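Local coordinates for protein alpha-1,2-Mannosidase (Trichoderma reesei, PDB 1HCU) that probably trims alpha-1,2-linked mannose residues from protein-bound high-mannose N-glycans as a calcium-dependent family 47 glycosyl hydrolase, at residues V175-T186 with Y197-L208. Sequence-based numbering, arbitrary orientation.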
loop_
_atom_site.group_PDB
_atom_site.type_symbol
_atom_site.label_atom_id
_atom_site.label_comp_id
_atom_site.label_asym_id
_atom_site.label_seq_id
_atom_site.Cartn_x
_atom_site.Cartn_y
_atom_site.Cartn_z
ATOM N N VAL A 175 -7.949 -12.479 -4.231
ATOM C CA VAL A 175 -7.337 -12.641 -2.920
ATOM C C VAL A 175 -6.849 -11.343 -2.293
ATOM O O VAL A 175 -6.924 -11.178 -1.076
ATOM C CB VAL A 175 -6.163 -13.673 -2.955
ATOM C CG1 VAL A 175 -6.693 -15.035 -3.380
ATOM C CG2 VAL A 175 -5.059 -13.209 -3.896
ATOM N N ALA A 176 -6.353 -10.408 -3.094
ATOM C CA ALA A 176 -5.903 -9.154 -2.506
ATOM C C ALA A 176 -7.068 -8.428 -1.826
ATOM O O ALA A 176 -6.950 -8.011 -0.679
ATOM C CB ALA A 176 -5.263 -8.256 -3.561
ATOM N N GLU A 177 -8.195 -8.291 -2.518
ATOM C CA GLU A 177 -9.339 -7.577 -1.948
ATOM C C GLU A 177 -10.032 -8.326 -0.808
ATOM O O GLU A 177 -10.625 -7.715 0.077
ATOM C CB GLU A 177 -10.335 -7.220 -3.060
ATOM C CG GLU A 177 -9.655 -6.450 -4.197
ATOM C CD GLU A 177 -10.617 -5.743 -5.132
ATOM O OE1 GLU A 177 -10.259 -5.561 -6.313
ATOM O OE2 GLU A 177 -11.721 -5.355 -4.689
ATOM N N ILE A 178 -9.940 -9.651 -0.831
ATOM C CA ILE A 178 -10.522 -10.476 0.212
ATOM C C ILE A 178 -9.599 -10.487 1.428
ATOM O O ILE A 178 -10.051 -10.391 2.567
ATOM C CB ILE A 178 -10.670 -11.935 -0.247
ATOM C CG1 ILE A 178 -11.696 -12.039 -1.376
ATOM C CG2 ILE A 178 -11.056 -12.808 0.940
ATOM C CD1 ILE A 178 -11.774 -13.421 -1.996
ATOM N N GLY A 179 -8.298 -10.601 1.166
ATOM C CA GLY A 179 -7.315 -10.668 2.233
ATOM C C GLY A 179 -6.714 -9.374 2.747
ATOM O O GLY A 179 -5.710 -9.403 3.457
ATOM N N SER A 180 -7.315 -8.240 2.406
ATOM C CA SER A 180 -6.801 -6.961 2.871
ATOM C C SER A 180 -7.827 -6.242 3.733
ATOM O O SER A 180 -7.849 -5.013 3.779
ATOM C CB SER A 180 -6.415 -6.076 1.686
ATOM O OG SER A 180 -5.309 -6.613 0.984
ATOM N N LEU A 181 -8.659 -7.013 4.431
ATOM C CA LEU A 181 -9.700 -6.458 5.292
ATOM C C LEU A 181 -9.510 -6.830 6.758
ATOM O O LEU A 181 -9.971 -6.113 7.658
ATOM C CB LEU A 181 -11.063 -6.974 4.837
ATOM C CG LEU A 181 -11.343 -6.823 3.346
ATOM C CD1 LEU A 181 -12.676 -7.485 2.997
ATOM C CD2 LEU A 181 -11.349 -5.355 2.981
ATOM N N VAL A 182 -8.832 -7.955 6.984
ATOM C CA VAL A 182 -8.599 -8.490 8.323
ATOM C C VAL A 182 -7.909 -7.556 9.322
ATOM O O VAL A 182 -8.319 -7.483 10.482
ATOM C CB VAL A 182 -7.824 -9.844 8.245
ATOM C CG1 VAL A 182 -6.488 -9.661 7.530
ATOM C CG2 VAL A 182 -7.614 -10.397 9.632
ATOM N N LEU A 183 -6.882 -6.832 8.885
ATOM C CA LEU A 183 -6.174 -5.930 9.786
ATOM C C LEU A 183 -7.086 -4.837 10.343
ATOM O O LEU A 183 -7.207 -4.681 11.557
ATOM C CB LEU A 183 -4.996 -5.256 9.071
ATOM C CG LEU A 183 -3.728 -4.950 9.885
ATOM C CD1 LEU A 183 -2.909 -3.868 9.168
ATOM C CD2 LEU A 183 -4.080 -4.501 11.279
ATOM N N GLU A 184 -7.740 -4.078 9.469
ATOM C CA GLU A 184 -8.572 -2.995 9.976
ATOM C C GLU A 184 -9.876 -3.402 10.639
ATOM O O GLU A 184 -10.343 -2.724 11.550
ATOM C CB GLU A 184 -8.817 -1.909 8.905
ATOM C CG GLU A 184 -8.840 -2.316 7.444
ATOM C CD GLU A 184 -7.501 -2.797 6.916
ATOM O OE1 GLU A 184 -7.306 -4.027 6.849
ATOM O OE2 GLU A 184 -6.644 -1.947 6.570
ATOM N N TRP A 185 -10.447 -4.519 10.209
ATOM C CA TRP A 185 -11.690 -5.000 10.797
ATOM C C TRP A 185 -11.436 -5.631 12.173
ATOM O O TRP A 185 -12.273 -5.532 13.070
ATOM C CB TRP A 185 -12.372 -5.985 9.838
ATOM C CG TRP A 185 -13.085 -5.266 8.718
ATOM C CD1 TRP A 185 -12.521 -4.467 7.757
ATOM C CD2 TRP A 185 -14.500 -5.209 8.507
ATOM N NE1 TRP A 185 -13.503 -3.914 6.970
ATOM C CE2 TRP A 185 -14.726 -4.350 7.407
ATOM C CE3 TRP A 185 -15.600 -5.796 9.146
ATOM C CZ2 TRP A 185 -16.014 -4.063 6.929
ATOM C CZ3 TRP A 185 -16.884 -5.511 8.670
ATOM C CH2 TRP A 185 -17.075 -4.653 7.573
ATOM N N THR A 186 -10.279 -6.265 12.345
ATOM C CA THR A 186 -9.947 -6.854 13.636
ATOM C C THR A 186 -9.629 -5.705 14.588
ATOM O O THR A 186 -10.001 -5.731 15.759
ATOM C CB THR A 186 -8.722 -7.805 13.549
ATOM O OG1 THR A 186 -9.084 -8.986 12.819
ATOM C CG2 THR A 186 -8.258 -8.209 14.943
ATOM N N TYR A 197 -17.059 -7.610 13.601
ATOM C CA TYR A 197 -16.160 -7.142 12.547
ATOM C C TYR A 197 -15.020 -8.108 12.249
ATOM O O TYR A 197 -14.836 -8.515 11.102
ATOM C CB TYR A 197 -15.617 -5.749 12.894
ATOM C CG TYR A 197 -16.720 -4.765 13.220
ATOM C CD1 TYR A 197 -17.708 -4.464 12.282
ATOM C CD2 TYR A 197 -16.830 -4.209 14.494
ATOM C CE1 TYR A 197 -18.785 -3.645 12.610
ATOM C CE2 TYR A 197 -17.904 -3.387 14.833
ATOM C CZ TYR A 197 -18.879 -3.116 13.886
ATOM O OH TYR A 197 -19.977 -2.357 14.224
ATOM N N ALA A 198 -14.270 -8.486 13.280
ATOM C CA ALA A 198 -13.162 -9.428 13.131
ATOM C C ALA A 198 -13.641 -10.793 12.622
ATOM O O ALA A 198 -13.008 -11.401 11.745
ATOM C CB ALA A 198 -12.441 -9.596 14.463
ATOM N N GLN A 199 -14.761 -11.265 13.168
ATOM C CA GLN A 199 -15.327 -12.555 12.784
ATOM C C GLN A 199 -15.604 -12.639 11.286
ATOM O O GLN A 199 -15.292 -13.633 10.633
ATOM C CB GLN A 199 -16.626 -12.813 13.562
ATOM C CG GLN A 199 -16.390 -13.179 15.021
ATOM C CD GLN A 199 -17.655 -13.117 15.873
ATOM O OE1 GLN A 199 -17.640 -13.495 17.047
ATOM N NE2 GLN A 199 -18.751 -12.629 15.289
ATOM N N LEU A 200 -16.193 -11.578 10.755
ATOM C CA LEU A 200 -16.526 -11.498 9.347
ATOM C C LEU A 200 -15.292 -11.526 8.456
ATOM O O LEU A 200 -15.211 -12.319 7.522
ATOM C CB LEU A 200 -17.325 -10.219 9.087
ATOM C CG LEU A 200 -18.851 -10.310 8.945
ATOM C CD1 LEU A 200 -19.387 -11.599 9.560
ATOM C CD2 LEU A 200 -19.480 -9.075 9.575
ATOM N N ALA A 201 -14.335 -10.659 8.746
ATOM C CA ALA A 201 -13.120 -10.573 7.947
ATOM C C ALA A 201 -12.309 -11.860 7.984
ATOM O O ALA A 201 -11.815 -12.336 6.955
ATOM C CB ALA A 201 -12.262 -9.408 8.435
ATOM N N GLN A 202 -12.170 -12.413 9.181
ATOM C CA GLN A 202 -11.413 -13.638 9.384
ATOM C C GLN A 202 -12.037 -14.860 8.728
ATOM O O GLN A 202 -11.327 -15.788 8.328
ATOM C CB GLN A 202 -11.222 -13.869 10.880
ATOM C CG GLN A 202 -10.335 -12.804 11.492
ATOM C CD GLN A 202 -10.179 -12.949 12.981
ATOM O OE1 GLN A 202 -9.717 -12.032 13.653
ATOM N NE2 GLN A 202 -10.558 -14.100 13.509
ATOM N N LYS A 203 -13.360 -14.866 8.617
ATOM C CA LYS A 203 -14.035 -15.989 7.988
ATOM C C LYS A 203 -13.715 -15.963 6.505
ATOM O O LYS A 203 -13.368 -16.987 5.916
ATOM C CB LYS A 203 -15.554 -15.910 8.196
ATOM C CG LYS A 203 -16.317 -17.065 7.537
ATOM C CD LYS A 203 -17.766 -17.147 8.012
ATOM C CE LYS A 203 -18.435 -18.424 7.519
ATOM N NZ LYS A 203 -19.854 -18.536 7.979
ATOM N N GLY A 204 -13.822 -14.788 5.898
ATOM C CA GLY A 204 -13.520 -14.686 4.484
ATOM C C GLY A 204 -12.071 -15.046 4.226
ATOM O O GLY A 204 -11.741 -15.622 3.191
ATOM N N GLU A 205 -11.208 -14.715 5.184
ATOM C CA GLU A 205 -9.772 -14.982 5.073
ATOM C C GLU A 205 -9.465 -16.474 5.186
ATOM O O GLU A 205 -8.546 -16.977 4.537
ATOM C CB GLU A 205 -9.013 -14.214 6.169
ATOM C CG GLU A 205 -7.493 -14.434 6.206
ATOM C CD GLU A 205 -6.689 -13.403 5.403
ATOM O OE1 GLU A 205 -5.449 -13.530 5.373
ATOM O OE2 GLU A 205 -7.274 -12.470 4.815
ATOM N N SER A 206 -10.250 -17.170 6.005
ATOM C CA SER A 206 -10.061 -18.596 6.246
ATOM C C SER A 206 -9.961 -19.435 4.974
ATOM O O SER A 206 -9.181 -20.380 4.917
ATOM C CB SER A 206 -11.198 -19.136 7.136
ATOM O OG SER A 206 -12.412 -19.255 6.414
ATOM N N TYR A 207 -10.754 -19.090 3.965
ATOM C CA TYR A 207 -10.762 -19.807 2.685
ATOM C C TYR A 207 -9.438 -19.686 1.937
ATOM O O TYR A 207 -9.099 -20.541 1.119
ATOM C CB TYR A 207 -11.897 -19.279 1.810
ATOM C CG TYR A 207 -13.271 -19.606 2.343
ATOM C CD1 TYR A 207 -13.865 -20.840 2.076
ATOM C CD2 TYR A 207 -13.974 -18.692 3.124
ATOM C CE1 TYR A 207 -15.129 -21.157 2.572
ATOM C CE2 TYR A 207 -15.242 -19.002 3.630
ATOM C CZ TYR A 207 -15.811 -20.232 3.345
ATOM O OH TYR A 207 -17.076 -20.526 3.808
ATOM N N LEU A 208 -8.695 -18.619 2.230
ATOM C CA LEU A 208 -7.407 -18.359 1.596
ATOM C C LEU A 208 -6.244 -19.045 2.308
ATOM O O LEU A 208 -5.183 -19.245 1.715
ATOM C CB LEU A 208 -7.137 -16.855 1.552
ATOM C CG LEU A 208 -7.905 -16.003 0.537
ATOM C CD1 LEU A 208 -9.401 -16.185 0.727
ATOM C CD2 LEU A 208 -7.512 -14.528 0.713
HETATM O O HOH W 1 -12.351 -11.374 4.435
HETATM O O HOH W 2 -8.749 -9.975 4.960
#
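Trp185 lays the edge of its indole against Tyr197: CE3 lies 3.4 Å from Tyr197 O, and the two rings meet obliquely, their planes at 66°. The Tyr197 ring then runs off past the contact, where its hydroxyl hydrogen-bonds Asn142 and Gln138. One turn along, Ala201 CB is wedged between Trp185 CB, 3.7 Å off, and the backbone of Val182; so small a methyl is consistent with the 8.0 Å between the axes of the nearly antiparallel helices 182-186 and 197-208. Thr186 turns OG1 beside its own backbone N (chi1 -70°), within 2.9 Å of Val182 O as a donor and 3.2 Å from Gln202 OE1. Replacing Thr186 by alanine removes OG1 and CG2 and is likely to cost Val182 O its side-chain donor and open a gap beside Ala198 CB. At the other end Ile178 CG2 meets Leu208 CD1 at 3.8 Å, while Leu208 CD2 reaches toward Val175 CB. Between these two ends the helix breaks at Gly179. Glu205, CG anti to its N and bent at chi2, brings OE2 3.1 Å from Gly179 CA. One water bridges Ile178 O to Ala201 O; another joins Ile178 O, Val182 N and Glu205 OE2. Apolar contacts and buried water thus hold this helical hairpin, without direct hydrogen bonds across.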